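PDB 4ZOC: Lin1840 protein from Listeria innocua serovar 6a, which probably hydrolyses terminal, non-reducing beta-D-glucosyl residues with release of beta-D-glucose, and takes part in beta-1,2-glucan metabolism. Local coordinates for residues P85-A90 with N337-F342; D157-S162 with K661-V666; I642-Q647 with H701-G706. The protein carries 2 engineered substitutions. All blocks are in the same frame, centred on the assembly; numbering follows the deposited sequence.

Contact 1 (P85-A90 with N337-F342); sequences PLVFMA and NDLGLF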
loop_
_atom_site.group_PDB
_atom_site.type_symbol
_atom_site.label_atom_id
_atom_site.label_comp_id
_atom_site.label_asym_id
_atom_site.label_seq_id
_atom_site.Cartn_x
_atom_site.Cartn_y
_atom_site.Cartn_z
ATOM N N PRO A 85 27.188 -2.804 -37.212
ATOM C CA PRO A 85 26.692 -4.099 -36.770
ATOM C C PRO A 85 25.576 -3.966 -35.764
ATOM O O PRO A 85 25.461 -2.938 -35.098
ATOM C CB PRO A 85 27.905 -4.763 -36.065
ATOM C CG PRO A 85 29.033 -3.894 -36.338
ATOM C CD PRO A 85 28.487 -2.511 -36.613
ATOM N N LEU A 86 24.760 -5.004 -35.708
ATOM C CA LEU A 86 23.718 -5.147 -34.682
ATOM C C LEU A 86 24.284 -5.404 -33.321
ATOM O O LEU A 86 25.316 -6.069 -33.162
ATOM C CB LEU A 86 22.804 -6.321 -35.028
ATOM C CG LEU A 86 21.871 -6.096 -36.217
ATOM C CD1 LEU A 86 21.405 -7.384 -36.748
ATOM C CD2 LEU A 86 20.694 -5.235 -35.804
ATOM N N VAL A 87 23.582 -4.902 -32.295
ATOM C CA VAL A 87 23.910 -5.321 -30.916
ATOM C C VAL A 87 22.806 -6.273 -30.433
ATOM O O VAL A 87 21.636 -6.044 -30.738
ATOM C CB VAL A 87 24.132 -4.094 -29.916
ATOM C CG1 VAL A 87 22.930 -3.137 -29.919
ATOM C CG2 VAL A 87 24.534 -4.642 -28.563
ATOM N N PHE A 88 23.211 -7.377 -29.783
ATOM C CA PHE A 88 22.340 -8.496 -29.370
ATOM C C PHE A 88 22.210 -8.489 -27.863
ATOM O O PHE A 88 23.216 -8.560 -27.122
ATOM C CB PHE A 88 22.974 -9.828 -29.808
ATOM C CG PHE A 88 22.851 -10.105 -31.298
ATOM C CD1 PHE A 88 23.684 -9.446 -32.226
ATOM C CD2 PHE A 88 21.861 -10.965 -31.765
ATOM C CE1 PHE A 88 23.518 -9.688 -33.571
ATOM C CE2 PHE A 88 21.707 -11.245 -33.117
ATOM C CZ PHE A 88 22.526 -10.577 -34.030
ATOM N N MET A 89 20.973 -8.427 -27.413
ATOM C CA MET A 89 20.658 -8.379 -26.006
ATOM C C MET A 89 19.733 -9.526 -25.603
ATOM O O MET A 89 18.957 -10.067 -26.437
ATOM C CB MET A 89 19.949 -7.067 -25.720
ATOM C CG MET A 89 20.609 -5.845 -26.306
ATOM S SD MET A 89 20.163 -4.319 -25.474
ATOM C CE MET A 89 20.884 -3.166 -26.617
ATOM N N ALA A 90 19.816 -9.921 -24.323
ATOM C CA ALA A 90 18.996 -11.068 -23.901
ATOM C C ALA A 90 18.713 -11.005 -22.416
ATOM O O ALA A 90 19.404 -10.303 -21.671
ATOM C CB ALA A 90 19.728 -12.357 -24.228
ATOM N N ASN A 337 30.684 0.245 -29.939
ATOM C CA ASN A 337 32.163 0.417 -29.892
ATOM C C ASN A 337 32.813 -0.152 -28.635
ATOM O O ASN A 337 33.836 -0.819 -28.730
ATOM C CB ASN A 337 32.528 1.891 -30.152
ATOM C CG ASN A 337 33.976 2.102 -30.591
ATOM O OD1 ASN A 337 34.590 1.284 -31.300
ATOM N ND2 ASN A 337 34.508 3.212 -30.186
ATOM N N ASP A 338 32.159 0.049 -27.477
ATOM C CA ASP A 338 32.552 -0.486 -26.214
ATOM C C ASP A 338 32.632 -1.992 -26.252
ATOM O O ASP A 338 33.472 -2.565 -25.580
ATOM C CB ASP A 338 31.593 -0.009 -25.092
ATOM C CG ASP A 338 31.759 1.483 -24.758
ATOM O OD1 ASP A 338 32.703 2.160 -25.245
ATOM O OD2 ASP A 338 30.966 2.002 -23.969
ATOM N N LEU A 339 31.747 -2.633 -27.021
ATOM C CA LEU A 339 31.694 -4.115 -27.144
ATOM C C LEU A 339 32.680 -4.631 -28.244
ATOM O O LEU A 339 32.833 -5.819 -28.447
ATOM C CB LEU A 339 30.286 -4.564 -27.443
ATOM C CG LEU A 339 29.266 -4.324 -26.319
ATOM C CD1 LEU A 339 27.878 -4.286 -26.887
ATOM C CD2 LEU A 339 29.426 -5.451 -25.327
ATOM N N GLY A 340 33.360 -3.716 -28.936
ATOM C CA GLY A 340 34.349 -4.118 -29.943
ATOM C C GLY A 340 33.740 -4.503 -31.283
ATOM O O GLY A 340 34.438 -5.074 -32.144
ATOM N N LEU A 341 32.467 -4.173 -31.497
ATOM C CA LEU A 341 31.728 -4.645 -32.681
ATOM C C LEU A 341 32.244 -4.105 -33.974
ATOM O O LEU A 341 32.021 -4.738 -34.989
ATOM C CB LEU A 341 30.216 -4.402 -32.541
ATOM C CG LEU A 341 29.678 -5.131 -31.301
ATOM C CD1 LEU A 341 28.152 -4.757 -31.239
ATOM C CD2 LEU A 341 29.899 -6.655 -31.301
ATOM N N PHE A 342 32.872 -2.916 -33.965
ATOM C CA PHE A 342 33.433 -2.400 -35.236
ATOM C C PHE A 342 34.716 -3.091 -35.704
ATOM O O PHE A 342 35.087 -2.970 -36.871
ATOM C CB PHE A 342 33.620 -0.895 -35.168
ATOM C CG PHE A 342 32.332 -0.147 -35.019
ATOM C CD1 PHE A 342 31.471 -0.041 -36.098
ATOM C CD2 PHE A 342 31.985 0.451 -33.812
ATOM C CE1 PHE A 342 30.327 0.648 -36.011
ATOM C CE2 PHE A 342 30.803 1.145 -33.713
ATOM C CZ PHE A 342 29.960 1.227 -34.796
#

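Contact 2 (D157-S162 with K661-V666); sequences DPFLNS and KAFEKV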
loop_
_atom_site.group_PDB
_atom_site.type_symbol
_atom_site.label_atom_id
_atom_site.label_comp_id
_atom_site.label_asym_id
_atom_site.label_seq_id
_atom_site.Cartn_x
_atom_site.Cartn_y
_atom_site.Cartn_z
ATOM N N ASP A 157 15.704 -4.798 1.388
ATOM C CA ASP A 157 16.741 -3.874 1.879
ATOM C C ASP A 157 17.524 -3.181 0.794
ATOM O O ASP A 157 18.145 -3.821 -0.038
ATOM C CB ASP A 157 17.752 -4.625 2.748
ATOM C CG ASP A 157 18.701 -3.663 3.406
ATOM O OD1 ASP A 157 18.180 -2.736 4.077
ATOM O OD2 ASP A 157 19.910 -3.779 3.152
ATOM N N PRO A 158 17.537 -1.845 0.807
ATOM C CA PRO A 158 18.240 -1.119 -0.253
ATOM C C PRO A 158 19.730 -1.355 -0.181
ATOM O O PRO A 158 20.375 -1.365 -1.260
ATOM C CB PRO A 158 17.899 0.336 -0.011
ATOM C CG PRO A 158 16.729 0.309 0.882
ATOM C CD PRO A 158 16.680 -0.975 1.604
ATOM N N PHE A 159 20.294 -1.504 1.040
ATOM C CA PHE A 159 21.793 -1.723 1.131
ATOM C C PHE A 159 22.227 -3.074 0.565
ATOM O O PHE A 159 23.120 -3.147 -0.331
ATOM C CB PHE A 159 22.337 -1.573 2.559
ATOM C CG PHE A 159 23.808 -1.732 2.673
ATOM C CD1 PHE A 159 24.629 -0.780 2.200
ATOM C CD2 PHE A 159 24.352 -2.864 3.222
ATOM C CE1 PHE A 159 26.018 -0.929 2.295
ATOM C CE2 PHE A 159 25.701 -3.040 3.304
ATOM C CZ PHE A 159 26.520 -2.057 2.832
ATOM N N LEU A 160 21.625 -4.132 1.073
ATOM C CA LEU A 160 21.814 -5.398 0.459
ATOM C C LEU A 160 21.618 -5.342 -1.037
ATOM O O LEU A 160 22.445 -5.897 -1.837
ATOM C CB LEU A 160 20.861 -6.450 1.049
ATOM C CG LEU A 160 21.089 -7.878 0.632
ATOM C CD1 LEU A 160 22.526 -8.379 0.896
ATOM C CD2 LEU A 160 20.143 -8.847 1.300
ATOM N N ASN A 161 20.530 -4.728 -1.510
ATOM C CA ASN A 161 20.265 -4.788 -2.939
ATOM C C ASN A 161 21.347 -4.052 -3.708
ATOM O O ASN A 161 21.728 -4.450 -4.808
ATOM C CB ASN A 161 18.880 -4.177 -3.322
ATOM C CG ASN A 161 17.734 -5.007 -2.768
ATOM O OD1 ASN A 161 17.986 -6.146 -2.310
ATOM N ND2 ASN A 161 16.527 -4.554 -2.914
ATOM N N SER A 162 21.801 -2.941 -3.123
ATOM C CA SER A 162 22.893 -2.148 -3.724
ATOM C C SER A 162 24.202 -2.969 -3.827
ATOM O O SER A 162 24.830 -2.994 -4.892
ATOM C CB SER A 162 23.149 -0.861 -2.921
ATOM O OG SER A 162 22.049 0.062 -2.960
ATOM N N LYS A 661 23.607 -1.769 7.327
ATOM C CA LYS A 661 24.674 -0.952 6.774
ATOM C C LYS A 661 25.987 -1.716 6.581
ATOM O O LYS A 661 26.921 -1.138 6.003
ATOM C CB LYS A 661 24.943 0.246 7.682
ATOM C CG LYS A 661 23.803 1.230 7.851
ATOM C CD LYS A 661 23.394 1.909 6.640
ATOM C CE LYS A 661 22.310 2.944 6.994
ATOM N NZ LYS A 661 21.898 3.522 5.700
ATOM N N ALA A 662 26.045 -3.003 6.985
ATOM C CA ALA A 662 27.162 -3.839 6.719
ATOM C C ALA A 662 26.767 -5.258 6.950
ATOM O O ALA A 662 25.908 -5.568 7.771
ATOM C CB ALA A 662 28.412 -3.463 7.589
ATOM N N PHE A 663 27.407 -6.136 6.213
ATOM C CA PHE A 663 27.236 -7.588 6.435
ATOM C C PHE A 663 28.440 -8.349 5.888
ATOM O O PHE A 663 29.061 -7.893 4.908
ATOM C CB PHE A 663 25.927 -8.088 5.773
ATOM C CG PHE A 663 25.922 -7.967 4.263
ATOM C CD1 PHE A 663 25.478 -6.832 3.660
ATOM C CD2 PHE A 663 26.368 -9.017 3.466
ATOM C CE1 PHE A 663 25.448 -6.744 2.304
ATOM C CE2 PHE A 663 26.336 -8.905 2.089
ATOM C CZ PHE A 663 25.883 -7.760 1.494
ATOM N N GLU A 664 28.767 -9.490 6.492
ATOM C CA GLU A 664 29.814 -10.394 6.010
ATOM C C GLU A 664 29.466 -11.801 6.467
ATOM O O GLU A 664 29.082 -12.067 7.633
ATOM C CB GLU A 664 31.237 -10.063 6.573
ATOM C CG GLU A 664 32.287 -10.976 5.986
ATOM C CD GLU A 664 33.722 -10.673 6.350
ATOM O OE1 GLU A 664 34.055 -9.509 6.666
ATOM O OE2 GLU A 664 34.549 -11.626 6.298
ATOM N N LYS A 665 29.541 -12.701 5.546
ATOM C CA LYS A 665 29.321 -14.104 5.813
ATOM C C LYS A 665 30.663 -14.767 6.149
ATOM O O LYS A 665 31.627 -14.648 5.395
ATOM C CB LYS A 665 28.676 -14.792 4.612
ATOM C CG LYS A 665 28.233 -16.193 4.874
ATOM C CD LYS A 665 27.399 -16.613 3.661
ATOM C CE LYS A 665 26.316 -17.512 4.011
ATOM N NZ LYS A 665 25.538 -17.890 2.803
ATOM N N VAL A 666 30.712 -15.431 7.291
ATOM C CA VAL A 666 32.015 -15.867 7.843
ATOM C C VAL A 666 31.975 -17.370 7.994
ATOM O O VAL A 666 31.097 -17.884 8.604
ATOM C CB VAL A 666 32.334 -15.183 9.205
ATOM C CG1 VAL A 666 33.728 -15.522 9.671
ATOM C CG2 VAL A 666 32.250 -13.658 9.128
#

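Contact 3 (I642-Q647 with H701-G706); sequences IQVYLQ and HRVFVG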
loop_
_atom_site.group_PDB
_atom_site.type_symbol
_atom_site.label_atom_id
_atom_site.label_comp_id
_atom_site.label_asym_id
_atom_site.label_seq_id
_atom_site.Cartn_x
_atom_site.Cartn_y
_atom_site.Cartn_z
ATOM N N ILE A 642 27.184 -12.190 9.816
ATOM C CA ILE A 642 27.242 -11.063 10.780
ATOM C C ILE A 642 26.595 -9.867 10.072
ATOM O O ILE A 642 26.936 -9.585 8.926
ATOM C CB ILE A 642 28.659 -10.700 11.182
ATOM C CG1 ILE A 642 29.352 -11.933 11.800
ATOM C CG2 ILE A 642 28.646 -9.456 12.027
ATOM C CD1 ILE A 642 30.872 -11.835 12.032
ATOM N N GLN A 643 25.638 -9.229 10.741
ATOM C CA GLN A 643 24.888 -8.063 10.242
ATOM C C GLN A 643 25.088 -6.883 11.165
ATOM O O GLN A 643 24.978 -7.045 12.386
ATOM C CB GLN A 643 23.386 -8.385 10.133
ATOM C CG GLN A 643 23.141 -9.584 9.225
ATOM C CD GLN A 643 21.890 -10.331 9.485
ATOM O OE1 GLN A 643 20.819 -9.762 9.674
ATOM N NE2 GLN A 643 21.994 -11.617 9.444
ATOM N N VAL A 644 25.293 -5.711 10.567
ATOM C CA VAL A 644 25.374 -4.452 11.342
ATOM C C VAL A 644 24.312 -3.496 10.845
ATOM O O VAL A 644 24.265 -3.155 9.652
ATOM C CB VAL A 644 26.763 -3.817 11.247
ATOM C CG1 VAL A 644 26.826 -2.560 12.079
ATOM C CG2 VAL A 644 27.841 -4.822 11.610
ATOM N N TYR A 645 23.507 -3.020 11.811
ATOM C CA TYR A 645 22.467 -2.066 11.591
ATOM C C TYR A 645 22.713 -0.744 12.325
ATOM O O TYR A 645 23.337 -0.679 13.416
ATOM C CB TYR A 645 21.130 -2.676 12.035
ATOM C CG TYR A 645 20.712 -3.958 11.364
ATOM C CD1 TYR A 645 21.159 -5.166 11.834
ATOM C CD2 TYR A 645 19.774 -3.948 10.353
ATOM C CE1 TYR A 645 20.762 -6.371 11.262
ATOM C CE2 TYR A 645 19.401 -5.129 9.700
ATOM C CZ TYR A 645 19.880 -6.317 10.164
ATOM O OH TYR A 645 19.516 -7.485 9.594
ATOM N N LEU A 646 22.281 0.309 11.707
ATOM C CA LEU A 646 22.261 1.608 12.311
ATOM C C LEU A 646 20.798 2.197 12.455
ATOM O O LEU A 646 19.907 2.000 11.569
ATOM C CB LEU A 646 23.065 2.517 11.445
ATOM C CG LEU A 646 23.918 3.586 12.098
ATOM C CD1 LEU A 646 24.843 2.946 13.175
ATOM C CD2 LEU A 646 24.670 4.246 10.955
ATOM N N GLN A 647 20.546 2.867 13.579
ATOM C CA GLN A 647 19.403 3.635 13.809
ATOM C C GLN A 647 19.754 5.105 14.137
ATOM O O GLN A 647 20.606 5.358 14.985
ATOM C CB GLN A 647 18.585 3.087 14.953
ATOM C CG GLN A 647 17.324 3.903 15.255
ATOM C CD GLN A 647 16.553 3.428 16.483
ATOM O OE1 GLN A 647 17.068 2.720 17.335
ATOM N NE2 GLN A 647 15.275 3.796 16.546
ATOM N N HIS A 701 22.839 7.869 17.692
ATOM C CA HIS A 701 22.575 6.706 16.807
ATOM C C HIS A 701 22.762 5.464 17.628
ATOM O O HIS A 701 23.554 5.471 18.594
ATOM C CB HIS A 701 23.533 6.668 15.628
ATOM C CG HIS A 701 23.285 7.760 14.628
ATOM N ND1 HIS A 701 22.712 7.541 13.409
ATOM C CD2 HIS A 701 23.503 9.099 14.708
ATOM C CE1 HIS A 701 22.542 8.696 12.792
ATOM N NE2 HIS A 701 23.070 9.651 13.540
ATOM N N ARG A 702 22.049 4.412 17.295
ATOM C CA ARG A 702 22.277 3.086 17.824
ATOM C C ARG A 702 22.865 2.197 16.783
ATOM O O ARG A 702 22.514 2.263 15.643
ATOM C CB ARG A 702 20.981 2.457 18.332
ATOM C CG ARG A 702 20.385 3.238 19.493
ATOM C CD ARG A 702 19.200 2.494 20.032
ATOM N NE ARG A 702 18.606 3.337 21.038
ATOM C CZ ARG A 702 17.403 3.915 20.986
ATOM N NH1 ARG A 702 16.576 3.762 19.954
ATOM N NH2 ARG A 702 17.017 4.678 21.988
ATOM N N VAL A 703 23.722 1.308 17.224
ATOM C CA VAL A 703 24.498 0.398 16.415
ATOM C C VAL A 703 24.135 -0.993 16.918
ATOM O O VAL A 703 24.231 -1.276 18.124
ATOM C CB VAL A 703 26.056 0.622 16.578
ATOM C CG1 VAL A 703 26.805 -0.323 15.630
ATOM C CG2 VAL A 703 26.456 2.048 16.197
ATOM N N PHE A 704 23.645 -1.845 16.012
ATOM C CA PHE A 704 23.189 -3.176 16.332
ATOM C C PHE A 704 24.058 -4.172 15.615
ATOM O O PHE A 704 24.217 -4.138 14.356
ATOM C CB PHE A 704 21.730 -3.425 15.899
ATOM C CG PHE A 704 20.750 -2.365 16.346
ATOM C CD1 PHE A 704 20.604 -1.173 15.628
ATOM C CD2 PHE A 704 19.941 -2.597 17.452
ATOM C CE1 PHE A 704 19.682 -0.241 16.015
ATOM C CE2 PHE A 704 19.011 -1.661 17.843
ATOM C CZ PHE A 704 18.882 -0.465 17.131
ATOM N N VAL A 705 24.606 -5.101 16.366
ATOM C CA VAL A 705 25.491 -6.081 15.764
ATOM C C VAL A 705 24.890 -7.466 16.064
ATOM O O VAL A 705 24.650 -7.836 17.224
ATOM C CB VAL A 705 26.903 -6.025 16.345
ATOM C CG1 VAL A 705 27.749 -7.078 15.636
ATOM C CG2 VAL A 705 27.522 -4.650 16.110
ATOM N N GLY A 706 24.688 -8.268 15.037
ATOM C CA GLY A 706 24.161 -9.592 15.332
ATOM C C GLY A 706 24.014 -10.462 14.104
ATOM O O GLY A 706 24.693 -10.270 13.101
HETATM O O HOH W 1 13.875 4.828 19.441
#

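Contact 1 (P85-A90 with N337-F342)
Pro85 pushes its ring into the angle between Leu341 and Phe342. The CG corner of the ring rests on the Leu341 backbone, with Pro85 CG 3.4 Å from Leu341 O, and faces Leu341 CB from 4.0 Å. The next corner, CD, meets the aromatic ring: Pro85 CD lies 3.7 Å from Phe342 CE1, the two side chains crossing at about a right angle. A proline suits this spot because its ring is a short bump already held rigid by its closure onto the backbone N. Further along, Leu341 is the bump, coming from the 337-342 segment. Its CD1 methyl reaches in to 3.7 Å from Leu86 O and 4.3 Å from Val87 CB, covering the backbone just where the chain becomes a strand.

That strand, 87-90, is one of the eight parallel strands of the family 3 TIM barrel, and the residues facing it follow the end of the outer helix 322-338. The helix stops in a Schellman motif, in which Gly340 takes a positive phi of 81°; Gly340 N also bonds to Asn337 O at 2.9 Å. Glycine suits the spot, having no side chain to collide with the carbonyl oxygen of Leu339 at these backbone angles. The turn sends the chain back past the strand, bringing Leu339 and Leu341 against it one after the other.

Leu339 completes the apolar row by meeting Val87, whose CG2 lies 3.8 Å from Leu339 CD1. With chi1 at 54°, Val87 places CG2 anti to its own backbone N, and from there this branch meets the leucine methyl crosswise. Val87 also packs on Met332 and Lys336 of helix 322-338, while Pro85 O accepts a hydrogen bond from Lys336 NZ.

Contact 2 (D157-S162 with K661-V666)
A capped helix start in the TIM-barrel domain packs here on a classic beta bulge of the fibronectin type III-like domain, Phe159 lying against Lys661 and Ala662, the two bulge residues that both face Val644. The segment axes come within 8.7 Å and cross at -55°. One face of the Phe159 ring lies against the Lys661 backbone: Lys661 CA stands 4.2 Å from the ring centroid, 14° off the normal, a CH-pi contact, and Lys661 O is 3.3 Å from Phe159 CZ on the same face. A flat aromatic side chain suits backbone of this kind, since it can cover a CA-H and a carbonyl without needing a partner of matching shape.

In Phe159 a chi1 of -178° turns CG anti to the backbone N, and the ring reaches out to the strand. There its rim meets the neighbouring aromatic, with Phe159 CE2 3.8 Å from Phe663 CD1. Leu160 continues the apolar patch, its CD1 methyl resting 3.5 Å from Phe663 CZ. Arg112 makes a cation-pi contact with Phe663 and also donates to its carbonyl oxygen.

The helix start is held by Asp157, the N-cap, whose OD2 accepts from Leu160 N at 2.7 Å, while its OD1 bonds to Tyr565 OH. A short carboxylate suits a position facing the first-turn N-H groups, which have no preceding helical carbonyl to bond, and its negative charge would be favoured by the helix dipole. No hydrogen bond joins the two segments, so their hold on each other rests on aromatic and aliphatic packing and on the CA and carbonyl of Lys661 lying over a ring face.

Contact 3 (I642-Q647 with H701-G706)
Gln647 runs beside Arg702, both side chains pointing the same way off the sheet, and its atoms touch in turn the Phe704 ring, the arginine and a water. Its CB sits at the edge of the Phe704 ring, near the ring plane, 3.7 Å from Phe704 CE1. CG stands anti to the backbone N (chi1 179°) and the chain stays extended beyond it, which brings the amide alongside the guanidinium. At the tip OE1 accepts from Arg702 NH1 at 2.9 Å. The donor stands 45° above the plane of the amide carbonyl, although OE1 itself lies in the guanidinium plane; the two flat groups are turned 57° apart. OE1 also lies 3.7 Å from Phe704 CZ. The other branch, NE2, makes a weak bond to a water that accepts from Arg702 NH1 as well. CB already meets the ring, and the length of glutamine is what brings OE1 to Arg702 NH1; its neutral amide offers both an acceptor and a donor.

These residues belong to two adjacent antiparallel strands, 638-648 and 699-706, of the fibronectin type III-like domain. Six backbone hydrogen bonds join them at the pairs Gln643-Gly706, Tyr645-Phe704 and Gln647-Arg702. Along the Gln647 face, Tyr645 CB packs 3.9 Å from Phe704 CD1, and Tyr645 OH donates to Gln643 OE1 at 2.6 Å, which ties down the far end of the phenol.

The opposite face is aliphatic, as suits a sandwich interior. Leu646 CD1 presses to 3.5 Å from Val703 CG2, and Val644 lies alongside Val703 with their CG1 methyls 4.2 Å apart. Strand 624-632 packs on this side, Leu624 against Val703 and Val626 against Val705. Near the start of strand 699-706, His701 lies close to Asp648, which with Thr650 binds a magnesium ion.

How the contacts relate
Contacts 2 and 3 are neighbours, their centres 12 Å apart, because strands 659-668 and 638-648 lie side by side in one mixed sheet. That sheet therefore runs from the pairing in contact 3 to the edge strand that meets the TIM-barrel domain in contact 2. Contact 1 lies within the barrel domain, its centre about 33 Å from that of contact 2 and 45 Å from that of contact 3, without touching either. Along the chain contact 1 closes before contact 3 opens, whereas contact 2 spans 498 residues, its segments alternating with those of contacts 1 and 3, and brings the C-terminal fibronectin type III-like domain back against the N-terminal TIM-barrel domain.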